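Local coordinates for protein uracil-DNA glycosylase (Epstein-Barr virus, PDB 6LYJ) that is a viral uracil-DNA glycosylase, a single-domain alpha/beta protein of the UDG superfamily built round a four-stranded parallel sheet, at residues A[212-217]-A[228-233]. Residues are numbered along the deposited sequence; the frame is centred on the assembly and turned at random.
Sequences QHPSPL and QKFLGN
Pro214 packs on the ring of Phe230 at the base of the leucine loop, between strand 207-211 and helix 235-245. Pro214 CB sits 3.4 Å from the centroid of the Phe230 ring, only 2° off its normal. This is a CH-pi contact over the middle of the face. CG anti to the backbone N (chi1 -176°) turns the Phe230 ring face to Pro214. The opposite face of the ring is covered near its rim by Asn233 ND2. Gln212 O lies at the ring edge, 3.5 Å from Phe230 CD1. Trp190 meets the Phe230 ring edge-to-face.

Beside this packing, two hydrogen bonds join the arms. Gln212 N donates to Gln228 O at 2.9 Å, and the bond is nearly straight (170°). The Gln212 side chain runs on, extended beyond CG, to Lys229. The lysine chain bends at chi2 and chi4 and brings NZ 2.8 Å from Gln212 OE1. NZ lies in the carbonyl plane, on a lone pair. It also bonds to Ala218 O, so the ammonium group spans two carbonyl oxygens of the loop. A water accepts from Phe230 N at 2.8 Å and makes a weak, long bond to Gln212 OE1.

Each arm has its own turn. Ser215 N donates to His213 ND1, near the plane of that ring, and Ser215 OG accepts from Leu217 N in an ST turn. Asn233 N bonds to Phe230 O, closing a type II beta turn. His213, Ser215 and Leu217 pack on the chain of another protein, which also hydrogen-bonds Pro216 O. His213 to Leu217 (His-Pro-Ser-Pro-Leu) is the signature of the leucine loop of family 1 uracil-DNA glycosylases, whose two arms are joined here at the base by Pro214 on Phe230 and by the Gln212 bonds.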
loop_
_atom_site.group_PDB
_atom_site.type_symbol
_atom_site.label_atom_id
_atom_site.label_comp_id
_atom_site.label_asym_id
_atom_site.label_seq_id
_atom_site.Cartn_x
_atom_site.Cartn_y
_atom_site.Cartn_z
ATOM N N GLN A 212 10.424 4.839 5.046
ATOM C CA GLN A 212 9.184 5.512 4.703
ATOM C C GLN A 212 8.466 4.765 3.583
ATOM O O GLN A 212 9.045 3.936 2.876
ATOM C CB GLN A 212 9.449 6.955 4.285
ATOM C CG GLN A 212 9.738 7.875 5.450
ATOM C CD GLN A 212 9.854 9.317 5.021
ATOM O OE1 GLN A 212 10.253 9.610 3.896
ATOM N NE2 GLN A 212 9.497 10.229 5.914
ATOM N N HIS A 213 7.189 5.088 3.422
ATOM C CA HIS A 213 6.352 4.425 2.440
ATOM C C HIS A 213 6.789 4.818 1.029
ATOM O O HIS A 213 7.263 5.934 0.808
ATOM C CB HIS A 213 4.894 4.815 2.672
ATOM C CG HIS A 213 3.904 3.888 2.042
ATOM N ND1 HIS A 213 3.499 4.010 0.731
ATOM C CD2 HIS A 213 3.230 2.828 2.548
ATOM C CE1 HIS A 213 2.621 3.064 0.454
ATOM N NE2 HIS A 213 2.437 2.336 1.541
ATOM N N PRO A 214 6.662 3.910 0.055
ATOM C CA PRO A 214 7.015 4.260 -1.329
ATOM C C PRO A 214 6.041 5.211 -2.006
ATOM O O PRO A 214 6.306 5.624 -3.140
ATOM C CB PRO A 214 7.028 2.896 -2.032
ATOM C CG PRO A 214 6.047 2.078 -1.242
ATOM C CD PRO A 214 6.299 2.486 0.180
ATOM N N SER A 215 4.933 5.561 -1.361
ATOM C CA SER A 215 3.950 6.444 -1.973
ATOM C C SER A 215 4.618 7.731 -2.461
ATOM O O SER A 215 5.493 8.276 -1.772
ATOM C CB SER A 215 2.843 6.779 -0.971
ATOM O OG SER A 215 1.938 7.725 -1.508
ATOM N N PRO A 216 4.216 8.259 -3.620
ATOM C CA PRO A 216 4.723 9.576 -4.035
ATOM C C PRO A 216 4.389 10.680 -3.047
ATOM O O PRO A 216 5.096 11.694 -3.013
ATOM C CB PRO A 216 4.029 9.810 -5.384
ATOM C CG PRO A 216 2.779 9.001 -5.299
ATOM C CD PRO A 216 3.151 7.771 -4.510
ATOM N N LEU A 217 3.336 10.508 -2.243
ATOM C CA LEU A 217 3.007 11.493 -1.215
ATOM C C LEU A 217 4.114 11.618 -0.175
ATOM O O LEU A 217 4.331 12.706 0.372
ATOM C CB LEU A 217 1.689 11.114 -0.537
ATOM C CG LEU A 217 0.445 11.023 -1.422
ATOM C CD1 LEU A 217 -0.747 10.566 -0.608
ATOM C CD2 LEU A 217 0.149 12.362 -2.078
ATOM N N GLN A 228 14.416 6.618 7.216
ATOM C CA GLN A 228 15.050 6.748 5.915
ATOM C C GLN A 228 14.001 6.809 4.806
ATOM O O GLN A 228 12.919 6.226 4.911
ATOM C CB GLN A 228 16.020 5.584 5.719
ATOM C CG GLN A 228 16.146 5.043 4.323
ATOM C CD GLN A 228 17.229 3.996 4.225
ATOM O OE1 GLN A 228 17.094 2.897 4.761
ATOM N NE2 GLN A 228 18.319 4.333 3.543
ATOM N N LYS A 229 14.315 7.559 3.751
ATOM C CA LYS A 229 13.434 7.637 2.592
ATOM C C LYS A 229 13.344 6.293 1.878
ATOM O O LYS A 229 14.277 5.487 1.904
ATOM C CB LYS A 229 13.950 8.692 1.610
ATOM C CG LYS A 229 13.725 10.111 2.065
ATOM C CD LYS A 229 12.303 10.514 1.779
ATOM C CE LYS A 229 12.039 11.947 2.172
ATOM N NZ LYS A 229 10.648 12.062 2.671
ATOM N N PHE A 230 12.200 6.050 1.233
ATOM C CA PHE A 230 12.053 4.812 0.474
ATOM C C PHE A 230 13.093 4.736 -0.637
ATOM O O PHE A 230 13.864 3.774 -0.720
ATOM C CB PHE A 230 10.644 4.673 -0.099
ATOM C CG PHE A 230 10.423 3.363 -0.801
ATOM C CD1 PHE A 230 10.006 2.248 -0.094
ATOM C CD2 PHE A 230 10.685 3.232 -2.158
ATOM C CE1 PHE A 230 9.824 1.030 -0.733
ATOM C CE2 PHE A 230 10.504 2.023 -2.801
ATOM C CZ PHE A 230 10.075 0.919 -2.089
ATOM N N LEU A 231 13.107 5.732 -1.523
ATOM C CA LEU A 231 14.119 5.769 -2.569
ATOM C C LEU A 231 15.496 5.893 -1.935
ATOM O O LEU A 231 15.777 6.863 -1.224
ATOM C CB LEU A 231 13.857 6.932 -3.524
ATOM C CG LEU A 231 14.800 7.015 -4.726
ATOM C CD1 LEU A 231 14.552 5.862 -5.687
ATOM C CD2 LEU A 231 14.652 8.350 -5.435
ATOM N N GLY A 232 16.352 4.905 -2.180
ATOM C CA GLY A 232 17.627 4.832 -1.504
ATOM C C GLY A 232 17.670 3.888 -0.321
ATOM O O GLY A 232 18.730 3.760 0.303
ATOM N N ASN A 233 16.559 3.229 0.022
ATOM C CA ASN A 233 16.578 2.381 1.207
ATOM C C ASN A 233 17.380 1.101 0.997
ATOM O O ASN A 233 17.762 0.463 1.984
ATOM C CB ASN A 233 15.147 2.060 1.673
ATOM C CG ASN A 233 14.365 1.188 0.694
ATOM O OD1 ASN A 233 14.915 0.593 -0.230
ATOM N ND2 ASN A 233 13.064 1.100 0.918
HETATM O O HOH W 1 10.263 8.051 0.800
#